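PDB 2YHG: cellulose-binding protein from Saccharophagus degradans, which probably binds polysaccharide and, through a nucleoside hydrolase-like domain that also binds calcium, may cleave glycosidic bonds in carbohydrate metabolism. Local coordinates for residues R30-T35 and R144-T149; N84-A89 and P101-L106; R181-L186 and T245-H250. All blocks are in the same frame, centred on the assembly; numbering follows the deposited sequence. Where two conformers were deposited one is given.

Contact 1: residues R30-T35 and R144-T149; sequences RVIHTT and RPVWAT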
loop_
_atom_site.group_PDB
_atom_site.type_symbol
_atom_site.label_atom_id
_atom_site.label_comp_id
_atom_site.label_asym_id
_atom_site.label_seq_id
_atom_site.Cartn_x
_atom_site.Cartn_y
_atom_site.Cartn_z
ATOM N N ARG A 30 0.090 -4.904 8.111
ATOM C CA ARG A 30 0.726 -4.037 9.095
ATOM C C ARG A 30 1.613 -3.048 8.367
ATOM O O ARG A 30 2.501 -3.458 7.614
ATOM C CB ARG A 30 1.575 -4.877 10.036
ATOM C CG ARG A 30 0.805 -5.967 10.805
ATOM C CD ARG A 30 1.732 -6.841 11.612
ATOM N NE ARG A 30 2.414 -6.069 12.642
ATOM C CZ ARG A 30 3.504 -6.476 13.277
ATOM N NH1 ARG A 30 4.097 -7.628 12.927
ATOM N NH2 ARG A 30 4.017 -5.739 14.230
ATOM N N VAL A 31 1.453 -1.773 8.677
ATOM C CA VAL A 31 2.194 -0.736 7.959
ATOM C C VAL A 31 2.628 0.366 8.914
ATOM O O VAL A 31 1.855 0.813 9.776
ATOM C CB VAL A 31 1.358 -0.137 6.809
ATOM C CG1 VAL A 31 2.222 0.835 5.974
ATOM C CG2 VAL A 31 0.792 -1.198 5.905
ATOM N N ILE A 32 3.869 0.836 8.729
ATOM C CA ILE A 32 4.426 1.968 9.406
ATOM C C ILE A 32 4.883 2.928 8.301
ATOM O O ILE A 32 5.638 2.526 7.417
ATOM C CB ILE A 32 5.639 1.534 10.245
ATOM C CG1 ILE A 32 5.188 0.634 11.397
ATOM C CG2 ILE A 32 6.442 2.740 10.718
ATOM C CD1 ILE A 32 6.331 -0.100 12.074
ATOM N N HIS A 33 4.507 4.200 8.407
ATOM C CA HIS A 33 4.938 5.213 7.454
ATOM C C HIS A 33 5.958 6.120 8.079
ATOM O O HIS A 33 5.804 6.582 9.207
ATOM C CB HIS A 33 3.775 6.035 6.961
ATOM C CG HIS A 33 2.770 5.230 6.248
ATOM N ND1 HIS A 33 3.111 4.457 5.159
ATOM C CD2 HIS A 33 1.434 5.093 6.438
ATOM C CE1 HIS A 33 1.999 3.892 4.713
ATOM N NE2 HIS A 33 0.973 4.241 5.476
ATOM N N THR A 34 6.999 6.429 7.304
ATOM C CA THR A 34 7.915 7.513 7.634
ATOM C C THR A 34 7.783 8.578 6.565
ATOM O O THR A 34 7.649 8.253 5.378
ATOM C CB THR A 34 9.376 7.028 7.813
ATOM O OG1 THR A 34 10.068 6.858 6.547
ATOM C CG2 THR A 34 9.466 5.728 8.605
ATOM N N THR A 35 7.719 9.843 6.969
ATOM C CA THR A 35 7.322 10.912 6.049
ATOM C C THR A 35 8.087 12.193 6.355
ATOM O O THR A 35 8.181 12.621 7.535
ATOM C CB THR A 35 5.787 11.173 6.096
ATOM O OG1 THR A 35 5.503 12.425 5.461
ATOM C CG2 THR A 35 5.231 11.247 7.528
ATOM N N ARG A 144 2.284 -11.751 11.050
ATOM C CA ARG A 144 2.265 -10.952 9.865
ATOM C C ARG A 144 3.549 -10.114 9.791
ATOM O O ARG A 144 3.967 -9.528 10.783
ATOM C CB ARG A 144 1.076 -10.015 9.902
ATOM C CG ARG A 144 -0.289 -10.721 9.781
ATOM C CD ARG A 144 -1.402 -9.723 9.938
ATOM N NE ARG A 144 -1.367 -9.060 11.236
ATOM C CZ ARG A 144 -2.047 -7.963 11.521
ATOM N NH1 ARG A 144 -2.821 -7.406 10.596
ATOM N NH2 ARG A 144 -1.956 -7.423 12.719
ATOM N N PRO A 145 4.116 -9.971 8.607
ATOM C CA PRO A 145 5.251 -9.083 8.444
ATOM C C PRO A 145 4.818 -7.631 8.601
ATOM O O PRO A 145 3.634 -7.315 8.564
ATOM C CB PRO A 145 5.712 -9.385 7.024
ATOM C CG PRO A 145 4.566 -9.988 6.341
ATOM C CD PRO A 145 3.728 -10.640 7.361
ATOM N N VAL A 146 5.797 -6.756 8.738
ATOM C CA VAL A 146 5.453 -5.372 8.754
ATOM C C VAL A 146 6.204 -4.577 7.720
ATOM O O VAL A 146 7.382 -4.801 7.399
ATOM C CB VAL A 146 5.592 -4.805 10.142
ATOM C CG1 VAL A 146 6.992 -4.966 10.601
ATOM C CG2 VAL A 146 5.111 -3.364 10.219
ATOM N N TRP A 147 5.418 -3.723 7.070
ATOM C CA TRP A 147 5.920 -2.802 6.079
ATOM C C TRP A 147 6.350 -1.524 6.752
ATOM O O TRP A 147 5.628 -0.971 7.586
ATOM C CB TRP A 147 4.864 -2.466 5.048
ATOM C CG TRP A 147 4.580 -3.596 4.144
ATOM C CD1 TRP A 147 3.792 -4.691 4.408
ATOM C CD2 TRP A 147 5.182 -3.840 2.875
ATOM N NE1 TRP A 147 3.892 -5.596 3.394
ATOM C CE2 TRP A 147 4.734 -5.107 2.438
ATOM C CE3 TRP A 147 6.081 -3.132 2.077
ATOM C CZ2 TRP A 147 5.172 -5.665 1.245
ATOM C CZ3 TRP A 147 6.491 -3.671 0.885
ATOM C CH2 TRP A 147 6.040 -4.950 0.484
ATOM N N ALA A 148 7.515 -1.027 6.355
ATOM C CA ALA A 148 7.945 0.326 6.698
ATOM C C ALA A 148 8.172 1.072 5.402
ATOM O O ALA A 148 8.804 0.546 4.497
ATOM C CB ALA A 148 9.179 0.331 7.599
ATOM N N THR A 149 7.656 2.289 5.309
ATOM C CA THR A 149 7.676 3.011 4.064
ATOM C C THR A 149 8.506 4.278 4.169
ATOM O O THR A 149 8.685 4.867 5.253
ATOM C CB THR A 149 6.282 3.321 3.562
ATOM O OG1 THR A 149 5.762 4.383 4.365
ATOM C CG2 THR A 149 5.371 2.084 3.616
HETATM O O HOH W 1 1.411 -7.420 6.990
#
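With chi1 at 75°, the hydroxyl of Thr149 is tucked between its own backbone N and carbonyl carbon, where it faces the imidazole of His33, whose CG is turned beside the backbone N (chi1 -62°). OG1 therefore meets ND1 of His33 at the ring edge, 2.8 Å away, in a nearly straight bond whose proton could sit on either atom. Gln50 takes the other ring nitrogen, NE2, so two partners fix the rotation of the imidazole. The carbonyl oxygen of the same Thr149 is gripped twice by Thr34, the residue after His33: OG1 donates to it in the carbonyl plane at 2.7 Å, while the backbone N approaches from above that plane.

These pairs lie near the C-terminal ends of two neighbouring parallel strands, 30-35 and 146-150, at the middle of the six-stranded sheet of the nucleoside hydrolase-like domain. The strands run 17° apart and are joined by regular backbone bonds, among them Ile32 N to Trp147 O at 2.8 Å. Just beyond lies the calcium site, to which Trp151 contributes.

Two arginines meet at the other end. Arg30, its chain bent at chi3, donates from NH1 to the carbonyl oxygen of Arg144 (2.9 Å), which lies near its guanidinium plane, and Val146 CB covers one face of that group. Arg30 CG in turn sits over the centre of the Arg144 guanidinium, 3.6 Å from Arg144 CZ. Acids lie close to both: Glu60 pairs with Arg30, and Asp58 and Asp142 with Arg144.

Contact 2: residues N84-A89 and P101-L106; sequences NAYSQA and PTPAYL
The phenol of Tyr86 donates to the carbonyl oxygen of Pro101, with OH and O 2.7 Å apart, the hydroxyl lying in the carbonyl plane on a lone pair. That bond ties helix 77-93 to the turn that leads into the short helix 103-108, a helix-to-helix junction on the outer part of the nucleoside hydrolase-like domain, well away from the centre of the chain. It illustrates how a tyrosine of one helix can hold the lead-in to the next through a single main-chain oxygen.

The reach depends on the first torsion of Tyr86: CG is anti to the backbone N (chi1 179°), which carries the ring out from helix 77-93 to the other segment. The oxygen of Pro101 then lies at the ring edge, also 3.3 Å from CE2 of Tyr86, and the pyrrolidine of Pro101 rests against the hydroxyl through its CD. Over one face of the same ring lies Leu106 CD1, the two side chains crossing at about a right angle; this methyl makes a CH-pi contact 3.8 Å from the centroid of the Tyr86 ring, displaced toward the CE2 side. Leu51 of helix 42-52 also touches both Tyr86 and Leu106, which are buried.

Thr102 occupies the N-cap of the short helix, its OG1 accepting from Tyr105 N at 3.0 Å. Pro103, in the first turn, meets the longer helix with its CB and CG, nearer the surface. There the carbon atoms of Ser87 pack against the proline: Ser87 CB lies 3.9 Å from Pro103 CB, and Ser87 CA 3.8 Å from Pro103 CG.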
loop_
_atom_site.group_PDB
_atom_site.type_symbol
_atom_site.label_atom_id
_atom_site.label_comp_id
_atom_site.label_asym_id
_atom_site.label_seq_id
_atom_site.Cartn_x
_atom_site.Cartn_y
_atom_site.Cartn_z
ATOM N N ASN A 84 -5.761 15.965 14.587
ATOM C CA ASN A 84 -6.853 16.711 15.226
ATOM C C ASN A 84 -8.079 16.686 14.331
ATOM O O ASN A 84 -9.201 16.481 14.799
ATOM C CB ASN A 84 -6.395 18.140 15.510
ATOM C CG ASN A 84 -7.428 18.951 16.199
ATOM O OD1 ASN A 84 -7.910 18.592 17.273
ATOM N ND2 ASN A 84 -7.837 20.028 15.557
ATOM N N ALA A 85 -7.895 16.861 13.027
ATOM C CA ALA A 85 -8.994 16.731 12.067
ATOM C C ALA A 85 -9.568 15.321 12.071
ATOM O O ALA A 85 -10.793 15.132 12.041
ATOM C CB ALA A 85 -8.547 17.122 10.659
ATOM N N TYR A 86 -8.700 14.312 12.126
ATOM C CA TYR A 86 -9.181 12.938 12.200
ATOM C C TYR A 86 -10.079 12.729 13.417
ATOM O O TYR A 86 -11.124 12.076 13.305
ATOM C CB TYR A 86 -8.026 11.948 12.221
ATOM C CG TYR A 86 -8.471 10.508 12.333
ATOM C CD1 TYR A 86 -8.861 9.797 11.218
ATOM C CD2 TYR A 86 -8.472 9.852 13.560
ATOM C CE1 TYR A 86 -9.228 8.452 11.312
ATOM C CE2 TYR A 86 -8.876 8.514 13.675
ATOM C CZ TYR A 86 -9.221 7.822 12.536
ATOM O OH TYR A 86 -9.530 6.493 12.594
ATOM N N SER A 87 -9.697 13.303 14.542
ATOM C CA SER A 87 -10.501 13.129 15.734
ATOM C C SER A 87 -11.906 13.719 15.551
ATOM O O SER A 87 -12.887 13.215 16.117
ATOM C CB SER A 87 -9.805 13.705 16.961
ATOM O OG SER A 87 -9.892 15.120 17.002
ATOM N N GLN A 88 -12.037 14.765 14.750
ATOM C CA GLN A 88 -13.351 15.327 14.459
ATOM C C GLN A 88 -14.170 14.465 13.497
ATOM O O GLN A 88 -15.389 14.425 13.605
ATOM C CB GLN A 88 -13.200 16.739 13.894
ATOM C CG GLN A 88 -12.541 17.707 14.856
ATOM C CD GLN A 88 -12.174 19.024 14.200
ATOM O OE1 GLN A 88 -13.018 19.657 13.558
ATOM N NE2 GLN A 88 -10.887 19.323 14.163
ATOM N N ALA A 89 -13.492 13.760 12.590
ATOM C CA ALA A 89 -14.143 12.900 11.592
ATOM C C ALA A 89 -14.463 11.503 12.142
ATOM O O ALA A 89 -15.339 10.806 11.637
ATOM C CB ALA A 89 -13.264 12.768 10.352
ATOM N N PRO A 101 -8.911 3.110 13.534
ATOM C CA PRO A 101 -8.135 3.278 14.755
ATOM C C PRO A 101 -8.622 4.479 15.577
ATOM O O PRO A 101 -9.059 5.481 15.016
ATOM C CB PRO A 101 -6.712 3.517 14.226
ATOM C CG PRO A 101 -6.888 4.019 12.836
ATOM C CD PRO A 101 -8.122 3.361 12.310
ATOM N N THR A 102 -8.561 4.380 16.903
ATOM C CA THR A 102 -9.016 5.492 17.710
ATOM C C THR A 102 -8.055 6.674 17.569
ATOM O O THR A 102 -6.860 6.495 17.369
ATOM C CB THR A 102 -9.178 5.118 19.180
ATOM O OG1 THR A 102 -7.882 4.860 19.712
ATOM C CG2 THR A 102 -10.096 3.914 19.380
ATOM N N PRO A 103 -8.573 7.882 17.776
ATOM C CA PRO A 103 -7.701 9.034 17.824
ATOM C C PRO A 103 -6.609 8.909 18.862
ATOM O O PRO A 103 -5.443 9.227 18.568
ATOM C CB PRO A 103 -8.656 10.185 18.140
ATOM C CG PRO A 103 -9.958 9.769 17.515
ATOM C CD PRO A 103 -9.999 8.280 17.810
ATOM N N ALA A 104 -6.915 8.326 20.013
ATOM C CA ALA A 104 -5.913 8.166 21.034
ATOM C C ALA A 104 -4.795 7.217 20.577
ATOM O O ALA A 104 -3.624 7.435 20.884
ATOM C CB ALA A 104 -6.538 7.671 22.362
ATOM N N TYR A 105 -5.171 6.120 19.933
ATOM C CA TYR A 105 -4.165 5.203 19.430
ATOM C C TYR A 105 -3.250 5.888 18.405
ATOM O O TYR A 105 -2.028 5.764 18.466
ATOM C CB TYR A 105 -4.805 3.961 18.843
ATOM C CG TYR A 105 -3.791 3.089 18.153
ATOM C CD1 TYR A 105 -2.836 2.400 18.866
ATOM C CD2 TYR A 105 -3.723 3.070 16.768
ATOM C CE1 TYR A 105 -1.857 1.667 18.201
ATOM C CE2 TYR A 105 -2.762 2.330 16.095
ATOM C CZ TYR A 105 -1.822 1.659 16.808
ATOM O OH TYR A 105 -0.889 0.896 16.146
ATOM N N LEU A 106 -3.837 6.631 17.480
ATOM C CA LEU A 106 -3.026 7.310 16.472
ATOM C C LEU A 106 -2.101 8.328 17.100
ATOM O O LEU A 106 -0.945 8.429 16.708
ATOM C CB LEU A 106 -3.885 7.980 15.419
ATOM C CG LEU A 106 -4.655 7.028 14.522
ATOM C CD1 LEU A 106 -5.418 7.821 13.473
ATOM C CD2 LEU A 106 -3.789 5.972 13.857
#

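Contact 3: residues R181-L186 and T245-H250; sequences RVYDIL and TPAFLH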
loop_
_atom_site.group_PDB
_atom_site.type_symbol
_atom_site.label_atom_id
_atom_site.label_comp_id
_atom_site.label_asym_id
_atom_site.label_seq_id
_atom_site.Cartn_x
_atom_site.Cartn_y
_atom_site.Cartn_z
ATOM N N ARG A 181 9.501 -5.422 5.428
ATOM C CA ARG A 181 9.493 -5.094 4.008
ATOM C C ARG A 181 9.577 -3.584 3.909
ATOM O O ARG A 181 9.051 -2.891 4.789
ATOM C CB ARG A 181 8.264 -5.558 3.258
ATOM C CG ARG A 181 8.149 -7.071 3.070
ATOM C CD ARG A 181 7.246 -7.626 4.139
ATOM N NE ARG A 181 7.019 -9.087 3.915
ATOM C CZ ARG A 181 7.810 -10.052 4.376
ATOM N NH1 ARG A 181 8.889 -9.787 5.075
ATOM N NH2 ARG A 181 7.393 -11.296 4.280
ATOM N N VAL A 182 10.236 -3.085 2.873
ATOM C CA VAL A 182 10.344 -1.650 2.669
ATOM C C VAL A 182 9.713 -1.264 1.342
ATOM O O VAL A 182 10.001 -1.864 0.301
ATOM C CB VAL A 182 11.824 -1.189 2.711
ATOM C CG1 VAL A 182 11.955 0.302 2.373
ATOM C CG2 VAL A 182 12.430 -1.477 4.094
ATOM N N TYR A 183 8.892 -0.203 1.393
ATOM C CA TYR A 183 8.368 0.443 0.179
ATOM C C TYR A 183 8.885 1.879 0.206
ATOM O O TYR A 183 8.451 2.690 1.013
ATOM C CB TYR A 183 6.827 0.390 0.139
ATOM C CG TYR A 183 6.236 0.705 -1.210
ATOM C CD1 TYR A 183 6.412 1.944 -1.812
ATOM C CD2 TYR A 183 5.458 -0.214 -1.885
ATOM C CE1 TYR A 183 5.804 2.241 -3.013
ATOM C CE2 TYR A 183 4.847 0.080 -3.119
ATOM C CZ TYR A 183 5.035 1.324 -3.671
ATOM O OH TYR A 183 4.454 1.715 -4.862
ATOM N N ASP A 184 9.854 2.137 -0.674
ATOM C CA ASP A 184 10.555 3.420 -0.798
ATOM C C ASP A 184 9.989 4.146 -2.011
ATOM O O ASP A 184 10.054 3.636 -3.123
ATOM C CB ASP A 184 12.040 3.100 -0.971
ATOM C CG ASP A 184 12.909 4.219 -1.495
ATOM O OD1 ASP A 184 12.442 5.372 -1.564
ATOM O OD2 ASP A 184 14.100 3.905 -1.819
ATOM N N ILE A 185 9.438 5.341 -1.811
ATOM C CA ILE A 185 9.005 6.173 -2.928
ATOM C C ILE A 185 10.207 6.940 -3.486
ATOM O O ILE A 185 10.741 7.835 -2.832
ATOM C CB ILE A 185 7.902 7.158 -2.508
ATOM C CG1 ILE A 185 6.635 6.397 -2.069
ATOM C CG2 ILE A 185 7.629 8.138 -3.668
ATOM C CD1 ILE A 185 5.773 5.908 -3.227
ATOM N N LEU A 186 10.616 6.545 -4.687
ATOM C CA LEU A 186 11.538 7.273 -5.554
ATOM C C LEU A 186 12.992 7.309 -5.134
ATOM O O LEU A 186 13.842 7.632 -5.978
ATOM C CB LEU A 186 11.051 8.693 -5.849
ATOM C CG LEU A 186 9.888 8.750 -6.832
ATOM C CD1 LEU A 186 9.060 10.030 -6.652
ATOM C CD2 LEU A 186 10.419 8.684 -8.259
ATOM N N THR A 245 1.470 8.170 -2.091
ATOM C CA THR A 245 0.315 7.315 -1.783
ATOM C C THR A 245 0.429 5.863 -2.259
ATOM O O THR A 245 -0.081 5.001 -1.553
ATOM C CB THR A 245 -0.958 8.023 -2.247
ATOM O OG1 THR A 245 -1.170 9.071 -1.299
ATOM C CG2 THR A 245 -2.162 7.119 -2.376
ATOM N N PRO A 246 1.146 5.564 -3.340
ATOM C CA PRO A 246 1.325 4.139 -3.693
ATOM C C PRO A 246 1.912 3.306 -2.548
ATOM O O PRO A 246 1.679 2.081 -2.512
ATOM C CB PRO A 246 2.189 4.191 -4.924
ATOM C CG PRO A 246 1.732 5.486 -5.579
ATOM C CD PRO A 246 1.644 6.446 -4.413
ATOM N N ALA A 247 2.689 3.931 -1.667
ATOM C CA ALA A 247 3.318 3.240 -0.550
ATOM C C ALA A 247 2.332 2.715 0.487
ATOM O O ALA A 247 2.729 1.886 1.319
ATOM C CB ALA A 247 4.346 4.141 0.098
ATOM N N PHE A 248 1.086 3.147 0.484
ATOM C CA PHE A 248 0.050 2.398 1.193
ATOM C C PHE A 248 -0.995 1.784 0.297
ATOM O O PHE A 248 -1.596 0.784 0.700
ATOM C CB PHE A 248 -0.632 3.175 2.348
ATOM C CG PHE A 248 -1.260 4.458 1.951
ATOM C CD1 PHE A 248 -0.514 5.628 1.918
ATOM C CD2 PHE A 248 -2.628 4.546 1.698
ATOM C CE1 PHE A 248 -1.100 6.835 1.590
ATOM C CE2 PHE A 248 -3.200 5.741 1.313
ATOM C CZ PHE A 248 -2.427 6.892 1.292
ATOM N N LEU A 249 -1.214 2.265 -0.913
ATOM C CA LEU A 249 -2.173 1.584 -1.774
ATOM C C LEU A 249 -1.695 0.169 -2.080
ATOM O O LEU A 249 -2.534 -0.713 -2.343
ATOM C CB LEU A 249 -2.418 2.343 -3.082
ATOM C CG LEU A 249 -2.990 3.742 -2.939
ATOM C CD1 LEU A 249 -3.331 4.268 -4.343
ATOM C CD2 LEU A 249 -4.206 3.759 -2.013
ATOM N N HIS A 250 -0.398 -0.088 -2.053
ATOM C CA HIS A 250 0.146 -1.436 -2.263
ATOM C C HIS A 250 -0.520 -2.448 -1.321
ATOM O O HIS A 250 -0.703 -3.607 -1.725
ATOM C CB HIS A 250 1.658 -1.357 -2.029
ATOM C CG HIS A 250 2.379 -2.605 -2.388
ATOM N ND1 HIS A 250 2.234 -3.212 -3.605
ATOM C CD2 HIS A 250 3.272 -3.325 -1.662
ATOM C CE1 HIS A 250 2.991 -4.293 -3.592
ATOM N NE2 HIS A 250 3.649 -4.384 -2.439
#
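Ala247 lies over one face of the Tyr183 ring, its CA 3.7 Å from the centroid and 18° off the normal, in a CH-pi contact shifted toward CD1 and CE1. The imidazole of His250 meets the CD2-CE2 side of the ring obliquely: the planes stand 53° apart, and His250 CB comes within 3.7 Å of Tyr183 CE2. At the far end of the ring, Pro246 CB approaches the phenol oxygen of Tyr183 to 3.4 Å.

Both rings extend from CG atoms anti to the backbone N, with chi1 -165° for Tyr183, and so converge in the gap between strand and helix. Their polar ends are held by main-chain oxygens, the hydroxyl of Tyr183 by Gly268 and NE2 of His250 by Pro259, which anchors the end of the tyrosine and should restrain the turning of the imidazole. Two residues along the strand, Ile185 touches the same alanine methyl, with CG1 3.9 Å from Ala247 CB.

Asp244, a calcium ligand, adjoins Ile185. The short helix 246-249 is thus seated on strand 180-185 beside the metal site at the C-terminal end of the parallel sheet, where nucleoside hydrolases bind calcium in their active site; a similar role here is only probable.

How the contacts relate
Contacts 1 and 3 belong to the buried core and share the parallel sheet: strands 146-150 and 180-185 are neighbours, joined where Ala148 N and Val146 O meet the backbone of Arg181. Contact 2 lies farther out, with its centre about 19 Å from that of contact 1, and is only partly buried; along the chain it is nested within the loop that contact 1 closes. Chemistry follows place. Between strands, contact 1 is held chiefly by backbone bonds, with polar side chains at its ends and apolar pairs between. Contact 3, strand against helix, relies on aromatic and aliphatic packing, whereas contact 2 ties a helix to the lead-in of the next by one tyrosine bond amid apolar touches.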